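Predicted sugar phosphatases of the HAD superfamily (Cytophaga hutchinsonii, PDB 2HX1) probably hydrolyses phosphate esters, perhaps of sugars, as a magnesium-binding phosphatase of the haloacid dehalogenase (HAD) superfamily. Local coordinates at residues L11-L25 with T38-V52. Sequence-based numbering, arbitrary orientation.
Sequences LPKYKCIFFDAFGVL and TFDYLKAQGQDYYIV. With MG (magnesium ion), chain E.
Phe19 reaches off strand 16-19 into the inner side of helix 38-44, where Leu42 CD1 meets its ring edge in plane, 3.8 Å from CE2. CG of Phe19 lies anti to its carbonyl carbon (chi1 -74°), which carries the ring toward the helix; Thr38 CG2, coming from the opposite direction, lies oblique to the ring near CZ, and Tyr49 CB reaches the edge at CE2. Ile17 CG2, from the same strand, sits over one face of this ring, offset toward its rim. The Phe39 ring stands obliquely to it, planes at 54°, and its CZ also receives Leu25 CD2 at 3.7 Å, the leucine lying roughly perpendicular to the phenylalanine side chain. Farther along the helix, Leu11 CD1 lies 3.6 Å from Tyr41 CE2, the two side chains running antiparallel as they pass. On the other side of the sheet, Phe18 and Tyr50 run side by side, CE1 to CD2 at 3.8 Å, with Cys16 SG in oblique sulfur-aromatic contact with the tyrosine ring and Val52 CG2 against Phe18 CB; helix 208-218 covers this layer. The strands are joined in parallel by Ile17 N to Asp48 O, Tyr50 N to Ile17 O, Phe19 N to Tyr50 O (2.9 Å, 167° at the hydrogen) and Val52 N to Phe19 O. After the Schellman turn at Gly46, the Gln47 side chain extends toward the carbonyls of Leu11 and Tyr14; an alanine here would probably leave both carbonyls without the amide beside them and open a gap next to Leu11 CB. Beyond the strand, Asp20 OD2 and Phe22 O each bind magnesium at 2.0 Å, Asp233 and three waters completing the site, while Lys204 pairs with Asp20 OD1. Central parallel strands packed against helices, with a metal-binding aspartate just past the first strand, are characteristic of the Rossmann-like HAD core.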
ATOM      1  N   LEU A  11     -12.451  -2.437 -37.538  1.00 27.71           N
ATOM      2  CA  LEU A  11     -11.268  -3.011 -38.168  1.00 30.58           C
ATOM      3  C   LEU A  11     -10.678  -2.240 -39.363  1.00 33.52           C
ATOM      4  O   LEU A  11      -9.474  -2.271 -39.547  1.00 33.21           O
ATOM      5  CB  LEU A  11     -11.529  -4.459 -38.542  1.00 31.57           C
ATOM      6  CG  LEU A  11     -11.790  -5.356 -37.327  1.00 30.90           C
ATOM      7  CD1 LEU A  11     -12.032  -6.762 -37.774  1.00 31.64           C
ATOM      8  CD2 LEU A  11     -10.623  -5.322 -36.329  1.00 38.08           C
ATOM      9  N   PRO A  12     -11.519  -1.579 -40.188  1.00 34.43           N
ATOM     10  CA  PRO A  12     -11.033  -0.756 -41.300  1.00 33.69           C
ATOM     11  C   PRO A  12     -10.151   0.419 -40.933  1.00 34.06           C
ATOM     12  O   PRO A  12      -9.436   0.911 -41.811  1.00 33.98           O
ATOM     13  CB  PRO A  12     -12.322  -0.204 -41.927  1.00 36.22           C
ATOM     14  CG  PRO A  12     -13.378  -1.218 -41.582  1.00 37.13           C
ATOM     15  CD  PRO A  12     -12.996  -1.642 -40.179  1.00 37.22           C
ATOM     16  N   LYS A  13     -10.189   0.885 -39.685  1.00 34.69           N
ATOM     17  CA  LYS A  13      -9.361   2.024 -39.287  1.00 36.01           C
ATOM     18  C   LYS A  13      -7.896   1.637 -39.112  1.00 34.60           C
ATOM     19  O   LYS A  13      -7.033   2.517 -38.969  1.00 36.65           O
ATOM     20  CB  LYS A  13      -9.809   2.635 -37.954  1.00 38.77           C
ATOM     21  CG  LYS A  13     -11.301   2.977 -37.754  1.00 44.37           C
ATOM     22  CD  LYS A  13     -11.547   3.493 -36.280  1.00 40.81           C
ATOM     23  N   TYR A  14      -7.606   0.332 -39.112  1.00 31.30           N
ATOM     24  CA  TYR A  14      -6.340  -0.157 -38.551  1.00 28.28           C
ATOM     25  C   TYR A  14      -5.539  -1.025 -39.491  1.00 26.35           C
ATOM     26  O   TYR A  14      -6.092  -1.819 -40.219  1.00 26.22           O
ATOM     27  CB  TYR A  14      -6.632  -0.907 -37.248  1.00 27.08           C
ATOM     28  CG  TYR A  14      -7.305  -0.001 -36.257  1.00 23.83           C
ATOM     29  CD1 TYR A  14      -6.614   1.044 -35.684  1.00 17.91           C
ATOM     30  CD2 TYR A  14      -8.641  -0.171 -35.923  1.00 21.35           C
ATOM     31  CE1 TYR A  14      -7.223   1.893 -34.790  1.00 17.45           C
ATOM     32  CE2 TYR A  14      -9.269   0.677 -35.039  1.00 24.62           C
ATOM     33  CZ  TYR A  14      -8.558   1.718 -34.476  1.00 19.95           C
ATOM     34  OH  TYR A  14      -9.184   2.565 -33.581  1.00 23.84           O
ATOM     35  N   LYS A  15      -4.218  -0.875 -39.427  1.00 27.43           N
ATOM     36  CA  LYS A  15      -3.284  -1.663 -40.215  1.00 27.88           C
ATOM     37  C   LYS A  15      -2.814  -2.923 -39.482  1.00 26.89           C
ATOM     38  O   LYS A  15      -2.423  -3.887 -40.117  1.00 28.12           O
ATOM     39  CB  LYS A  15      -2.107  -0.776 -40.639  1.00 25.81           C
ATOM     40  CG  LYS A  15      -2.559   0.327 -41.598  1.00 29.49           C
ATOM     41  CD  LYS A  15      -1.406   1.209 -42.060  1.00 28.38           C
ATOM     42  CE  LYS A  15      -1.882   2.454 -42.791  1.00 36.06           C
ATOM     43  NZ  LYS A  15      -0.815   3.541 -42.884  1.00 31.57           N
ATOM     44  N   CYS A  16      -2.871  -2.924 -38.147  1.00 26.89           N
ATOM     45  CA  CYS A  16      -2.569  -4.145 -37.381  1.00 24.24           C
ATOM     46  C   CYS A  16      -3.362  -4.189 -36.101  1.00 24.14           C
ATOM     47  O   CYS A  16      -3.648  -3.144 -35.513  1.00 21.32           O
ATOM     48  CB  CYS A  16      -1.087  -4.222 -37.058  1.00 26.84           C
ATOM     49  SG  CYS A  16      -0.541  -5.831 -36.458  1.00 25.38           S
ATOM     50  N   ILE A  17      -3.773  -5.395 -35.705  1.00 21.87           N
ATOM     51  CA  ILE A  17      -4.437  -5.609 -34.428  1.00 21.28           C
ATOM     52  C   ILE A  17      -3.439  -6.275 -33.473  1.00 21.79           C
ATOM     53  O   ILE A  17      -2.709  -7.193 -33.866  1.00 24.19           O
ATOM     54  CB  ILE A  17      -5.730  -6.511 -34.577  1.00 23.29           C
ATOM     55  CG1 ILE A  17      -6.558  -6.097 -35.795  1.00 23.12           C
ATOM     56  CG2 ILE A  17      -6.617  -6.445 -33.333  1.00 20.91           C
ATOM     57  CD1 ILE A  17      -7.121  -4.674 -35.686  1.00 22.60           C
ATOM     58  N   PHE A  18      -3.376  -5.785 -32.240  1.00 21.31           N
ATOM     59  CA  PHE A  18      -2.741  -6.512 -31.136  1.00 22.41           C
ATOM     60  C   PHE A  18      -3.838  -7.080 -30.227  1.00 22.36           C
ATOM     61  O   PHE A  18      -4.668  -6.342 -29.735  1.00 19.65           O
ATOM     62  CB  PHE A  18      -1.811  -5.626 -30.275  1.00 23.39           C
ATOM     63  CG  PHE A  18      -0.645  -4.996 -31.022  1.00 23.13           C
ATOM     64  CD1 PHE A  18      -0.293  -5.369 -32.302  1.00 20.76           C
ATOM     65  CD2 PHE A  18       0.148  -4.052 -30.386  1.00 27.11           C
ATOM     66  CE1 PHE A  18       0.790  -4.782 -32.947  1.00 22.71           C
ATOM     67  CE2 PHE A  18       1.211  -3.449 -31.054  1.00 17.16           C
ATOM     68  CZ  PHE A  18       1.537  -3.840 -32.312  1.00 22.00           C
ATOM     69  N   PHE A  19      -3.834  -8.404 -30.056  1.00 20.71           N
ATOM     70  CA  PHE A  19      -4.808  -9.096 -29.234  1.00 21.37           C
ATOM     71  C   PHE A  19      -4.151  -9.562 -27.927  1.00 20.30           C
ATOM     72  O   PHE A  19      -3.147 -10.230 -27.981  1.00 19.44           O
ATOM     73  CB  PHE A  19      -5.324 -10.346 -29.956  1.00 22.61           C
ATOM     74  CG  PHE A  19      -6.289 -10.077 -31.098  1.00 23.43           C
ATOM     75  CD1 PHE A  19      -7.606  -9.732 -30.856  1.00 25.17           C
ATOM     76  CD2 PHE A  19      -5.890 -10.223 -32.396  1.00 18.94           C
ATOM     77  CE1 PHE A  19      -8.481  -9.515 -31.880  1.00 27.83           C
ATOM     78  CE2 PHE A  19      -6.769  -9.995 -33.429  1.00 25.83           C
ATOM     79  CZ  PHE A  19      -8.059  -9.679 -33.175  1.00 26.84           C
ATOM     80  N   ASP A  20      -4.696  -9.172 -26.773  1.00 19.48           N
ATOM     81  CA  ASP A  20      -4.505  -9.925 -25.541  1.00 22.20           C
ATOM     82  C   ASP A  20      -5.186 -11.293 -25.741  1.00 22.99           C
ATOM     83  O   ASP A  20      -6.113 -11.388 -26.552  1.00 21.96           O
ATOM     84  CB  ASP A  20      -5.124  -9.169 -24.359  1.00 24.13           C
ATOM     85  CG  ASP A  20      -5.087  -9.955 -23.063  1.00 22.83           C
ATOM     86  OD1 ASP A  20      -4.051 -10.559 -22.750  1.00 22.32           O
ATOM     87  OD2 ASP A  20      -6.111  -9.969 -22.353  1.00 22.89           O
ATOM     88  N   ALA A  21      -4.727 -12.343 -25.048  1.00 22.57           N
ATOM     89  CA  ALA A  21      -5.288 -13.693 -25.264  1.00 23.56           C
ATOM     90  C   ALA A  21      -6.389 -13.962 -24.239  1.00 23.95           C
ATOM     91  O   ALA A  21      -7.545 -13.982 -24.605  1.00 23.83           O
ATOM     92  CB  ALA A  21      -4.229 -14.771 -25.241  1.00 22.99           C
ATOM     93  N   PHE A  22      -6.051 -14.091 -22.958  1.00 23.89           N
ATOM     94  CA  PHE A  22      -7.045 -14.474 -21.960  1.00 24.84           C
ATOM     95  C   PHE A  22      -8.048 -13.348 -21.687  1.00 24.50           C
ATOM     96  O   PHE A  22      -7.664 -12.182 -21.470  1.00 23.99           O
ATOM     97  CB  PHE A  22      -6.391 -14.982 -20.665  1.00 26.48           C
ATOM     98  CG  PHE A  22      -5.981 -16.433 -20.715  1.00 29.61           C
ATOM     99  CD1 PHE A  22      -6.917 -17.443 -20.543  1.00 37.17           C
ATOM    100  CD2 PHE A  22      -4.646 -16.797 -20.922  1.00 39.87           C
ATOM    101  CE1 PHE A  22      -6.534 -18.801 -20.592  1.00 39.28           C
ATOM    102  CE2 PHE A  22      -4.260 -18.148 -20.964  1.00 37.78           C
ATOM    103  CZ  PHE A  22      -5.203 -19.143 -20.791  1.00 35.70           C
ATOM    104  N   GLY A  23      -9.324 -13.713 -21.742  1.00 21.90           N
ATOM    105  CA  GLY A  23     -10.445 -12.792 -21.599  1.00 21.76           C
ATOM    106  C   GLY A  23     -10.922 -12.165 -22.881  1.00 22.55           C
ATOM    107  O   GLY A  23     -11.908 -11.405 -22.876  1.00 24.25           O
ATOM    108  N   VAL A  24     -10.216 -12.470 -23.962  1.00 22.33           N
ATOM    109  CA  VAL A  24     -10.423 -11.867 -25.275  1.00 22.58           C
ATOM    110  C   VAL A  24     -10.583 -12.949 -26.359  1.00 22.43           C
ATOM    111  O   VAL A  24     -11.559 -12.945 -27.108  1.00 23.44           O
ATOM    112  CB  VAL A  24      -9.231 -10.957 -25.628  1.00 20.72           C
ATOM    113  CG1 VAL A  24      -9.406 -10.304 -27.001  1.00 15.32           C
ATOM    114  CG2 VAL A  24      -9.025  -9.878 -24.516  1.00 24.06           C
ATOM    115  N   LEU A  25      -9.618 -13.849 -26.457  1.00 23.73           N
ATOM    116  CA  LEU A  25      -9.642 -14.928 -27.451  1.00 25.53           C
ATOM    117  C   LEU A  25     -10.082 -16.245 -26.833  1.00 28.67           C
ATOM    118  O   LEU A  25     -10.634 -17.105 -27.519  1.00 28.35           O
ATOM    119  CB  LEU A  25      -8.262 -15.149 -28.065  1.00 22.44           C
ATOM    120  CG  LEU A  25      -7.605 -14.008 -28.837  1.00 24.62           C
ATOM    121  CD1 LEU A  25      -6.246 -14.480 -29.357  1.00 16.91           C
ATOM    122  CD2 LEU A  25      -8.495 -13.502 -29.957  1.00 15.43           C
ATOM    123  N   THR A  38     -13.115 -14.498 -36.514  1.00 32.72           N
ATOM    124  CA  THR A  38     -12.305 -13.287 -36.438  1.00 29.00           C
ATOM    125  C   THR A  38     -11.011 -13.475 -37.214  1.00 30.04           C
ATOM    126  O   THR A  38     -10.583 -12.596 -37.970  1.00 30.61           O
ATOM    127  CB  THR A  38     -11.969 -12.897 -35.004  1.00 26.84           C
ATOM    128  OG1 THR A  38     -13.166 -12.508 -34.325  1.00 27.83           O
ATOM    129  CG2 THR A  38     -10.999 -11.753 -34.998  1.00 22.41           C
ATOM    130  N   PHE A  39     -10.387 -14.632 -37.050  1.00 31.02           N
ATOM    131  CA  PHE A  39      -9.100 -14.871 -37.706  1.00 33.08           C
ATOM    132  C   PHE A  39      -9.255 -15.149 -39.206  1.00 31.61           C
ATOM    133  O   PHE A  39      -8.478 -14.676 -40.022  1.00 32.29           O
ATOM    134  CB  PHE A  39      -8.324 -15.958 -36.938  1.00 34.92           C
ATOM    135  CG  PHE A  39      -7.825 -15.474 -35.619  1.00 32.66           C
ATOM    136  CD1 PHE A  39      -6.780 -14.575 -35.569  1.00 32.18           C
ATOM    137  CD2 PHE A  39      -8.459 -15.833 -34.438  1.00 28.00           C
ATOM    138  CE1 PHE A  39      -6.320 -14.081 -34.353  1.00 33.14           C
ATOM    139  CE2 PHE A  39      -8.010 -15.335 -33.228  1.00 33.13           C
ATOM    140  CZ  PHE A  39      -6.942 -14.463 -33.191  1.00 32.90           C
ATOM    141  N   ASP A  40     -10.275 -15.906 -39.559  1.00 33.57           N
ATOM    142  CA  ASP A  40     -10.670 -16.035 -40.958  1.00 34.06           C
ATOM    143  C   ASP A  40     -10.889 -14.639 -41.573  1.00 34.27           C
ATOM    144  O   ASP A  40     -10.396 -14.321 -42.662  1.00 34.78           O
ATOM    145  CB  ASP A  40     -11.955 -16.853 -41.038  1.00 34.46           C
ATOM    146  CG  ASP A  40     -11.733 -18.323 -40.676  1.00 40.71           C
ATOM    147  OD1 ASP A  40     -10.584 -18.801 -40.840  1.00 42.23           O
ATOM    148  OD2 ASP A  40     -12.697 -18.991 -40.222  1.00 44.16           O
ATOM    149  N   TYR A  41     -11.600 -13.778 -40.850  1.00 33.51           N
ATOM    150  CA  TYR A  41     -11.903 -12.446 -41.382  1.00 34.89           C
ATOM    151  C   TYR A  41     -10.634 -11.657 -41.662  1.00 35.76           C
ATOM    152  O   TYR A  41     -10.473 -11.087 -42.741  1.00 31.83           O
ATOM    153  CB  TYR A  41     -12.804 -11.653 -40.434  1.00 36.08           C
ATOM    154  CG  TYR A  41     -13.251 -10.312 -40.970  1.00 38.77           C
ATOM    155  CD1 TYR A  41     -14.263 -10.217 -41.913  1.00 44.76           C
ATOM    156  CD2 TYR A  41     -12.668  -9.124 -40.515  1.00 43.36           C
ATOM    157  CE1 TYR A  41     -14.684  -8.961 -42.402  1.00 40.27           C
ATOM    158  CE2 TYR A  41     -13.079  -7.889 -40.987  1.00 37.11           C
ATOM    159  CZ  TYR A  41     -14.088  -7.812 -41.930  1.00 41.33           C
ATOM    160  OH  TYR A  41     -14.494  -6.579 -42.397  1.00 43.03           O
ATOM    161  N   LEU A  42      -9.725 -11.606 -40.691  1.00 37.00           N
ATOM    162  CA  LEU A  42      -8.536 -10.777 -40.865  1.00 37.21           C
ATOM    163  C   LEU A  42      -7.688 -11.284 -42.050  1.00 38.98           C
ATOM    164  O   LEU A  42      -7.121 -10.480 -42.797  1.00 39.90           O
ATOM    165  CB  LEU A  42      -7.702 -10.730 -39.580  1.00 39.30           C
ATOM    166  CG  LEU A  42      -8.361 -10.088 -38.358  1.00 36.74           C
ATOM    167  CD1 LEU A  42      -7.599 -10.457 -37.099  1.00 28.91           C
ATOM    168  CD2 LEU A  42      -8.451  -8.586 -38.541  1.00 36.45           C
ATOM    169  N   LYS A  43      -7.585 -12.604 -42.196  1.00 41.41           N
ATOM    170  CA  LYS A  43      -6.879 -13.189 -43.349  1.00 45.34           C
ATOM    171  C   LYS A  43      -7.539 -12.709 -44.655  1.00 43.71           C
ATOM    172  O   LYS A  43      -6.920 -11.996 -45.460  1.00 41.37           O
ATOM    173  CB  LYS A  43      -6.871 -14.716 -43.297  1.00 47.30           C
ATOM    174  CG  LYS A  43      -6.195 -15.354 -44.533  1.00 54.90           C
ATOM    175  CD  LYS A  43      -5.584 -16.714 -44.197  1.00 58.37           C
ATOM    176  CE  LYS A  43      -6.640 -17.741 -43.802  1.00 62.17           C
ATOM    177  NZ  LYS A  43      -6.302 -18.336 -42.482  1.00 62.67           N
ATOM    178  N   ALA A  44      -8.812 -13.042 -44.827  1.00 42.06           N
ATOM    179  CA  ALA A  44      -9.553 -12.603 -46.021  1.00 41.81           C
ATOM    180  C   ALA A  44      -9.415 -11.091 -46.284  1.00 41.76           C
ATOM    181  O   ALA A  44      -9.419 -10.658 -47.427  1.00 44.11           O
ATOM    182  CB  ALA A  44     -11.044 -13.021 -45.935  1.00 40.06           C
ATOM    183  N   GLN A  45      -9.254 -10.274 -45.249  1.00 41.12           N
ATOM    184  CA  GLN A  45      -9.061  -8.846 -45.455  1.00 38.20           C
ATOM    185  C   GLN A  45      -7.575  -8.476 -45.591  1.00 39.80           C
ATOM    186  O   GLN A  45      -7.245  -7.299 -45.759  1.00 40.63           O
ATOM    187  CB  GLN A  45      -9.710  -8.068 -44.314  1.00 39.74           C
ATOM    188  CG  GLN A  45     -11.228  -8.333 -44.150  1.00 39.23           C
ATOM    189  CD  GLN A  45     -12.127  -7.453 -45.044  1.00 46.30           C
ATOM    190  OE1 GLN A  45     -13.115  -7.928 -45.608  1.00 49.37           O
ATOM    191  NE2 GLN A  45     -11.787  -6.174 -45.162  1.00 47.51           N
ATOM    192  N   GLY A  46      -6.683  -9.460 -45.542  1.00 38.43           N
ATOM    193  CA  GLY A  46      -5.241  -9.185 -45.498  1.00 42.07           C
ATOM    194  C   GLY A  46      -4.797  -8.223 -44.386  1.00 42.52           C
ATOM    195  O   GLY A  46      -3.949  -7.350 -44.596  1.00 44.25           O
ATOM    196  N   GLN A  47      -5.370  -8.374 -43.194  1.00 40.25           N
ATOM    197  CA  GLN A  47      -4.988  -7.510 -42.078  1.00 38.27           C
ATOM    198  C   GLN A  47      -4.082  -8.263 -41.118  1.00 32.89           C
ATOM    199  O   GLN A  47      -4.389  -9.387 -40.681  1.00 31.40           O
ATOM    200  CB  GLN A  47      -6.211  -6.968 -41.345  1.00 39.18           C
ATOM    201  CG  GLN A  47      -6.610  -5.572 -41.774  1.00 46.01           C
ATOM    202  CD  GLN A  47      -7.847  -5.097 -41.036  1.00 55.98           C
ATOM    203  OE1 GLN A  47      -7.738  -4.455 -39.991  1.00 48.07           O
ATOM    204  NE2 GLN A  47      -9.038  -5.440 -41.566  1.00 51.28           N
ATOM    205  N   ASP A  48      -2.969  -7.625 -40.800  1.00 27.19           N
ATOM    206  CA  ASP A  48      -1.994  -8.178 -39.872  1.00 27.80           C
ATOM    207  C   ASP A  48      -2.527  -8.186 -38.445  1.00 26.90           C
ATOM    208  O   ASP A  48      -3.400  -7.379 -38.074  1.00 24.10           O
ATOM    209  CB  ASP A  48      -0.682  -7.384 -39.945  1.00 26.99           C
ATOM    210  CG  ASP A  48       0.021  -7.575 -41.284  1.00 39.65           C
ATOM    211  OD1 ASP A  48       0.394  -8.736 -41.568  1.00 44.17           O
ATOM    212  OD2 ASP A  48       0.147  -6.592 -42.065  1.00 41.75           O
ATOM    213  N   TYR A  49      -1.991  -9.105 -37.644  1.00 25.44           N
ATOM    214  CA  TYR A  49      -2.284  -9.112 -36.235  1.00 24.20           C
ATOM    215  C   TYR A  49      -1.123  -9.782 -35.497  1.00 22.33           C
ATOM    216  O   TYR A  49      -0.330 -10.510 -36.103  1.00 21.88           O
ATOM    217  CB  TYR A  49      -3.613  -9.849 -35.974  1.00 28.55           C
ATOM    218  CG  TYR A  49      -3.425 -11.326 -36.103  1.00 28.59           C
ATOM    219  CD1 TYR A  49      -2.899 -12.066 -35.045  1.00 28.14           C
ATOM    220  CD2 TYR A  49      -3.696 -11.981 -37.309  1.00 33.38           C
ATOM    221  CE1 TYR A  49      -2.654 -13.409 -35.167  1.00 35.06           C
ATOM    222  CE2 TYR A  49      -3.465 -13.370 -37.442  1.00 37.47           C
ATOM    223  CZ  TYR A  49      -2.939 -14.068 -36.358  1.00 38.28           C
ATOM    224  OH  TYR A  49      -2.680 -15.416 -36.423  1.00 42.23           O
ATOM    225  N   TYR A  50      -1.019  -9.490 -34.202  1.00 21.48           N
ATOM    226  CA  TYR A  50      -0.165 -10.217 -33.265  1.00 22.14           C
ATOM    227  C   TYR A  50      -0.977 -10.500 -32.035  1.00 22.44           C
ATOM    228  O   TYR A  50      -1.958  -9.791 -31.747  1.00 23.57           O
ATOM    229  CB  TYR A  50       1.048  -9.420 -32.824  1.00 21.18           C
ATOM    230  CG  TYR A  50       2.060  -9.178 -33.897  1.00 23.81           C
ATOM    231  CD1 TYR A  50       3.033 -10.132 -34.196  1.00 24.85           C
ATOM    232  CD2 TYR A  50       2.059  -7.984 -34.613  1.00 22.64           C
ATOM    233  CE1 TYR A  50       3.983  -9.893 -35.204  1.00 26.68           C
ATOM    234  CE2 TYR A  50       2.971  -7.750 -35.599  1.00 25.43           C
ATOM    235  CZ  TYR A  50       3.930  -8.698 -35.897  1.00 27.13           C
ATOM    236  OH  TYR A  50       4.838  -8.415 -36.874  1.00 27.04           O
ATOM    237  N   ILE A  51      -0.544 -11.519 -31.300  1.00 21.58           N
ATOM    238  CA  ILE A  51      -1.006 -11.757 -29.948  1.00 20.94           C
ATOM    239  C   ILE A  51       0.097 -11.244 -29.031  1.00 21.44           C
ATOM    240  O   ILE A  51       1.252 -11.608 -29.215  1.00 20.32           O
ATOM    241  CB  ILE A  51      -1.291 -13.274 -29.714  1.00 22.91           C
ATOM    242  CG1 ILE A  51      -2.504 -13.701 -30.562  1.00 28.27           C
ATOM    243  CG2 ILE A  51      -1.473 -13.550 -28.240  1.00 20.55           C
ATOM    244  CD1 ILE A  51      -2.757 -15.156 -30.640  1.00 30.14           C
ATOM    245  N   VAL A  52      -0.261 -10.376 -28.085  1.00 21.77           N
ATOM    246  CA  VAL A  52       0.683  -9.745 -27.173  1.00 19.78           C
ATOM    247  C   VAL A  52       0.174 -10.156 -25.781  1.00 21.80           C
ATOM    248  O   VAL A  52      -0.910  -9.742 -25.351  1.00 21.60           O
ATOM    249  CB  VAL A  52       0.690  -8.225 -27.333  1.00 18.36           C
ATOM    250  CG1 VAL A  52       1.626  -7.599 -26.344  1.00 19.28           C
ATOM    251  CG2 VAL A  52       1.052  -7.869 -28.769  1.00 17.82           C
TER
HETATM  252 MG    MG E 300      -6.802 -10.578 -20.617  1.00 20.52          MG
HETATM  253  O   HOH W   1      -5.064 -11.661 -20.481  1.00 16.52           O
HETATM  254  O   HOH W   2      -5.742  -8.853 -19.894  1.00 20.67           O
HETATM  255  O   HOH W   3      -7.426 -11.286 -18.857  1.00 20.47           O